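Local coordinates for protein enoyl-CoA hydratase, EchA12_1 (Mycobacterium marinum M, PDB 3QRE) that probably hydrates the double bond of enoyl-CoA thioesters in fatty acid metabolism, as a member of the enoyl-CoA hydratase/isomerase (crotonase) family, at residues A64-A69 with T127-P132; I75-L80 with S239-I244. All coordinates share one frame; numbering follows the deposited sequence.

Interaction 1. Residues A64-A69 with T127-P132; sequences AAIDRA and TMLRKP
I66 overlaps the fork of L129 through one methyl. Its CG2 lies 3.7 Å from L129 CD1 and is nearly as near to CD2, so the methyl sits against both prongs of the leucine. The two side chains cross at a slant. In I66 the torsions place CG2 anti to the backbone N, with chi1 at -69° for CG1, and this branch is the one that meets the leucine. L129 has its CB directed at the helix.

The second meeting is polar and lies farther along, at A69. K131 NZ donates to the carbonyl O of A69 at 3.1 Å. The donor approaches in the carbonyl plane, with a C=O...N angle of 151°. K131 gets there by reaching straight: its chain is extended beyond CG, with CD and CE alongside the same oxygen, at 3.8 Å from CD to A69 O. The main partner of NZ is I75 O; A69 O joins it, and E70 O takes a weak bond. The ammonium thus gathers backbone carbonyls from the end of helix 56-71 and from the loop that follows. The lysine is buried, and these carbonyls probably offset the cost of placing its charge there.

In the crotonase fold, helix 56-71 links strand 40-45 to strand 77-82 of the mixed sheet. Segment 127-132 leads into strand 133-137, the next parallel strand. The contact therefore joins a helix packed on the sheet to the loop that enters a neighbouring strand.

A second tie lies beside it, where R130 N bonds to E70 OE2. I66 also packs on F125 of the loop and on I43 of strand 40-45.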
loop_
_atom_site.group_PDB
_atom_site.type_symbol
_atom_site.label_atom_id
_atom_site.label_comp_id
_atom_site.label_asym_id
_atom_site.label_seq_id
_atom_site.Cartn_x
_atom_site.Cartn_y
_atom_site.Cartn_z
ATOM N N ALA A 64 -1.120 -22.119 -23.791
ATOM C CA ALA A 64 -1.659 -22.208 -25.140
ATOM C C ALA A 64 -2.915 -21.360 -25.231
ATOM O O ALA A 64 -3.119 -20.663 -26.213
ATOM C CB ALA A 64 -1.933 -23.692 -25.537
ATOM N N ALA A 65 -3.741 -21.413 -24.186
ATOM C CA ALA A 65 -4.975 -20.634 -24.130
ATOM C C ALA A 65 -4.685 -19.134 -24.107
ATOM O O ALA A 65 -5.229 -18.402 -24.927
ATOM C CB ALA A 65 -5.833 -21.057 -22.937
ATOM N N ILE A 66 -3.809 -18.691 -23.202
ATOM C CA ILE A 66 -3.323 -17.288 -23.179
ATOM C C ILE A 66 -2.740 -16.823 -24.518
ATOM O O ILE A 66 -3.105 -15.755 -25.015
ATOM C CB ILE A 66 -2.256 -17.036 -22.069
ATOM C CG1 ILE A 66 -2.866 -17.114 -20.665
ATOM C CG2 ILE A 66 -1.540 -15.700 -22.283
ATOM C CD1 ILE A 66 -3.896 -16.046 -20.322
ATOM N N ASP A 67 -1.838 -17.615 -25.097
ATOM C CA ASP A 67 -1.266 -17.299 -26.413
ATOM C C ASP A 67 -2.350 -17.081 -27.449
ATOM O O ASP A 67 -2.286 -16.127 -28.227
ATOM C CB ASP A 67 -0.275 -18.369 -26.883
ATOM C CG ASP A 67 1.038 -18.340 -26.087
ATOM O OD1 ASP A 67 1.172 -17.462 -25.190
ATOM O OD2 ASP A 67 1.930 -19.186 -26.357
ATOM N N ARG A 68 -3.363 -17.935 -27.430
ATOM C CA ARG A 68 -4.459 -17.835 -28.394
ATOM C C ARG A 68 -5.292 -16.552 -28.234
ATOM O O ARG A 68 -5.552 -15.848 -29.213
ATOM C CB ARG A 68 -5.327 -19.101 -28.341
ATOM C CG ARG A 68 -6.528 -19.071 -29.257
ATOM C CD ARG A 68 -7.348 -20.337 -29.071
ATOM N NE ARG A 68 -8.620 -20.291 -29.796
ATOM C CZ ARG A 68 -9.550 -21.247 -29.731
ATOM N NH1 ARG A 68 -9.354 -22.318 -28.959
ATOM N NH2 ARG A 68 -10.675 -21.131 -30.427
ATOM N N ALA A 69 -5.705 -16.246 -27.006
ATOM C CA ALA A 69 -6.362 -14.961 -26.709
ATOM C C ALA A 69 -5.497 -13.762 -27.122
ATOM O O ALA A 69 -5.984 -12.821 -27.745
ATOM C CB ALA A 69 -6.695 -14.884 -25.248
ATOM N N THR A 127 1.650 -10.408 -16.609
ATOM C CA THR A 127 1.835 -8.972 -16.466
ATOM C C THR A 127 2.441 -8.330 -17.701
ATOM O O THR A 127 2.418 -7.120 -17.826
ATOM C CB THR A 127 2.707 -8.573 -15.239
ATOM O OG1 THR A 127 4.094 -8.791 -15.531
ATOM C CG2 THR A 127 2.303 -9.321 -13.955
ATOM N N MET A 128 2.988 -9.117 -18.619
ATOM C CA MET A 128 3.658 -8.534 -19.797
ATOM C C MET A 128 2.817 -8.673 -21.065
ATOM O O MET A 128 3.284 -8.373 -22.162
ATOM C CB MET A 128 5.044 -9.170 -19.979
ATOM C CG MET A 128 5.952 -8.900 -18.779
ATOM S SD MET A 128 7.641 -9.538 -18.882
ATOM C CE MET A 128 7.449 -11.319 -18.842
ATOM N N LEU A 129 1.582 -9.155 -20.910
ATOM C CA LEU A 129 0.668 -9.269 -22.027
ATOM C C LEU A 129 0.193 -7.874 -22.420
ATOM O O LEU A 129 0.151 -6.958 -21.591
ATOM C CB LEU A 129 -0.557 -10.139 -21.673
ATOM C CG LEU A 129 -0.362 -11.623 -21.319
ATOM C CD1 LEU A 129 -1.681 -12.278 -20.985
ATOM C CD2 LEU A 129 0.400 -12.402 -22.439
ATOM N N ARG A 130 -0.165 -7.734 -23.691
ATOM C CA ARG A 130 -0.870 -6.567 -24.179
ATOM C C ARG A 130 -2.304 -6.459 -23.636
ATOM O O ARG A 130 -2.901 -5.385 -23.676
ATOM C CB ARG A 130 -0.902 -6.611 -25.714
ATOM C CG ARG A 130 0.428 -6.218 -26.400
ATOM C CD ARG A 130 0.319 -6.278 -27.958
ATOM N NE ARG A 130 0.280 -7.659 -28.444
ATOM C CZ ARG A 130 -0.837 -8.321 -28.790
ATOM N NH1 ARG A 130 -2.039 -7.730 -28.725
ATOM N NH2 ARG A 130 -0.753 -9.580 -29.220
ATOM N N LYS A 131 -2.864 -7.558 -23.144
ATOM C CA LYS A 131 -4.292 -7.583 -22.773
ATOM C C LYS A 131 -4.499 -7.874 -21.291
ATOM O O LYS A 131 -3.757 -8.648 -20.716
ATOM C CB LYS A 131 -5.049 -8.642 -23.621
ATOM C CG LYS A 131 -4.919 -8.388 -25.111
ATOM C CD LYS A 131 -5.538 -9.464 -26.003
ATOM C CE LYS A 131 -5.356 -8.983 -27.467
ATOM N NZ LYS A 131 -6.056 -9.817 -28.512
ATOM N N PRO A 132 -5.535 -7.285 -20.681
ATOM C CA PRO A 132 -5.810 -7.493 -19.265
ATOM C C PRO A 132 -6.314 -8.908 -18.981
ATOM O O PRO A 132 -6.985 -9.516 -19.835
ATOM C CB PRO A 132 -6.935 -6.482 -18.962
ATOM C CG PRO A 132 -7.093 -5.647 -20.230
ATOM C CD PRO A 132 -6.599 -6.498 -21.334
#

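Interaction 2. Residues I75-L80 with S239-I244; sequences IRVIVL and SSMAVI
M241 reaches from helix 238-249 to the start of strand 77-82 and meets R76 and V77 with its thioether end. The tightly enclosed part is apolar, at V77, where both side chains are buried. There CE of M241 lies 3.8 Å from CG2 of V77, and the two side chains cross at about a right angle. M241 is extended beyond CG, with chi2 at 174°, which carries SD and CE to the strand. I232 of helix 221-235 touches both side chains, and L196 of a second subunit closes in on M241 as well.

R76 forms the partly exposed side, although its approach is the shorter one. It bends at chi2 and chi3, bringing its guanidinium over to the methionine. R76 NH2 lies 3.3 Å from M241 SD and 3.5 Å from M241 CE, with the sulfur oblique to the guanidinium plane. The same NH2 bonds to C236 O, and NH1 makes a weak bond to A233 O.

These carbonyls, at the end of helix 221-235 and just beyond it, take up N-H groups of the guanidinium, C236 O being the stronger partner. The thioether instead offers a polarisable, uncharged neighbour, consistent with a contact that rests mainly on dispersion and weak electrostatics.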
loop_
_atom_site.group_PDB
_atom_site.type_symbol
_atom_site.label_atom_id
_atom_site.label_comp_id
_atom_site.label_asym_id
_atom_site.label_seq_id
_atom_site.Cartn_x
_atom_site.Cartn_y
_atom_site.Cartn_z
ATOM N N ILE A 75 -10.130 -10.729 -29.699
ATOM C CA ILE A 75 -10.136 -10.810 -28.232
ATOM C C ILE A 75 -9.585 -9.527 -27.606
ATOM O O ILE A 75 -8.457 -9.107 -27.883
ATOM C CB ILE A 75 -9.341 -12.030 -27.683
ATOM C CG1 ILE A 75 -9.958 -13.366 -28.151
ATOM C CG2 ILE A 75 -9.243 -11.975 -26.128
ATOM C CD1 ILE A 75 -11.437 -13.616 -27.689
ATOM N N ARG A 76 -10.404 -8.922 -26.758
ATOM C CA ARG A 76 -10.057 -7.697 -26.055
ATOM C C ARG A 76 -9.603 -7.938 -24.612
ATOM O O ARG A 76 -8.655 -7.302 -24.142
ATOM C CB ARG A 76 -11.250 -6.750 -26.061
ATOM C CG ARG A 76 -11.766 -6.395 -27.477
ATOM C CD ARG A 76 -10.762 -5.515 -28.172
ATOM N NE ARG A 76 -10.073 -4.680 -27.176
ATOM C CZ ARG A 76 -10.558 -3.548 -26.656
ATOM N NH1 ARG A 76 -11.744 -3.074 -27.044
ATOM N NH2 ARG A 76 -9.848 -2.886 -25.739
ATOM N N VAL A 77 -10.290 -8.831 -23.905
ATOM C CA VAL A 77 -10.015 -9.064 -22.490
ATOM C C VAL A 77 -10.076 -10.568 -22.197
ATOM O O VAL A 77 -10.835 -11.318 -22.855
ATOM C CB VAL A 77 -11.006 -8.300 -21.582
ATOM C CG1 VAL A 77 -10.594 -8.393 -20.113
ATOM C CG2 VAL A 77 -11.099 -6.843 -21.985
ATOM N N ILE A 78 -9.281 -10.987 -21.215
ATOM C CA ILE A 78 -9.216 -12.378 -20.767
ATOM C C ILE A 78 -9.813 -12.545 -19.367
ATOM O O ILE A 78 -9.505 -11.775 -18.450
ATOM C CB ILE A 78 -7.754 -12.902 -20.732
ATOM C CG1 ILE A 78 -7.104 -12.833 -22.125
ATOM C CG2 ILE A 78 -7.710 -14.331 -20.177
ATOM C CD1 ILE A 78 -5.551 -12.977 -22.121
ATOM N N VAL A 79 -10.671 -13.547 -19.205
ATOM C CA VAL A 79 -11.178 -13.921 -17.870
ATOM C C VAL A 79 -10.636 -15.306 -17.521
ATOM O O VAL A 79 -10.686 -16.221 -18.343
ATOM C CB VAL A 79 -12.729 -13.815 -17.762
ATOM C CG1 VAL A 79 -13.258 -14.446 -16.489
ATOM C CG2 VAL A 79 -13.141 -12.340 -17.776
ATOM N N LEU A 80 -10.074 -15.423 -16.318
ATOM C CA LEU A 80 -9.471 -16.653 -15.824
ATOM C C LEU A 80 -10.231 -17.184 -14.588
ATOM O O LEU A 80 -10.443 -16.455 -13.625
ATOM C CB LEU A 80 -7.983 -16.415 -15.497
ATOM C CG LEU A 80 -7.156 -17.593 -14.938
ATOM C CD1 LEU A 80 -7.052 -18.692 -16.014
ATOM C CD2 LEU A 80 -5.733 -17.168 -14.402
ATOM N N SER A 239 -4.878 -0.618 -27.848
ATOM C CA SER A 239 -3.569 -0.016 -27.640
ATOM C C SER A 239 -3.547 0.813 -26.359
ATOM O O SER A 239 -2.491 1.029 -25.755
ATOM C CB SER A 239 -3.124 0.794 -28.868
ATOM O OG SER A 239 -3.992 1.878 -29.123
ATOM N N SER A 240 -4.715 1.248 -25.910
ATOM C CA SER A 240 -4.794 1.936 -24.617
ATOM C C SER A 240 -4.605 0.984 -23.448
ATOM O O SER A 240 -3.921 1.325 -22.490
ATOM C CB SER A 240 -6.092 2.728 -24.465
ATOM O OG SER A 240 -5.898 4.050 -24.933
ATOM N N MET A 241 -5.218 -0.200 -23.521
ATOM C CA MET A 241 -4.975 -1.237 -22.506
ATOM C C MET A 241 -3.481 -1.632 -22.445
ATOM O O MET A 241 -2.911 -1.724 -21.365
ATOM C CB MET A 241 -5.834 -2.470 -22.793
ATOM C CG MET A 241 -7.310 -2.314 -22.499
ATOM S SD MET A 241 -8.274 -3.751 -23.012
ATOM C CE MET A 241 -9.839 -3.294 -22.307
ATOM N N ALA A 242 -2.850 -1.831 -23.605
ATOM C CA ALA A 242 -1.446 -2.276 -23.682
ATOM C C ALA A 242 -0.542 -1.252 -23.042
ATOM O O ALA A 242 0.407 -1.605 -22.346
ATOM C CB ALA A 242 -1.012 -2.482 -25.137
ATOM N N VAL A 243 -0.866 0.015 -23.291
ATOM C CA VAL A 243 -0.121 1.148 -22.781
ATOM C C VAL A 243 -0.251 1.225 -21.274
ATOM O O VAL A 243 0.755 1.401 -20.543
ATOM C CB VAL A 243 -0.645 2.456 -23.443
ATOM C CG1 VAL A 243 -0.414 3.657 -22.584
ATOM C CG2 VAL A 243 0.009 2.622 -24.781
ATOM N N ILE A 244 -1.488 1.065 -20.809
ATOM C CA ILE A 244 -1.763 1.079 -19.378
ATOM C C ILE A 244 -0.947 -0.007 -18.661
ATOM O O ILE A 244 -0.243 0.298 -17.689
ATOM C CB ILE A 244 -3.286 0.988 -19.092
ATOM C CG1 ILE A 244 -3.945 2.326 -19.454
ATOM C CG2 ILE A 244 -3.564 0.598 -17.625
ATOM C CD1 ILE A 244 -5.453 2.256 -19.673
#

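How the interactions relate
The two interactions lie side by side, with centres about 9 Å apart, and their segments alternate along the chain: 64-69, 75-80, 127-132, 239-244. Helix 56-71 is followed by strand 77-82, so the first segments of both contacts are neighbours in sequence. The end of segment 127-132, at P132, reaches between the partners of interaction 2. P132 O makes a probable hydrogen bond to I78 N at 3.1 Å, where strand 133-137 begins beside strand 77-82. On the helix side, P132 CG packs on M241 SD at 3.6 Å. Together the two interactions join helix 56-71, the central sheet and helix 238-249 on one side of the crotonase core, next to another subunit.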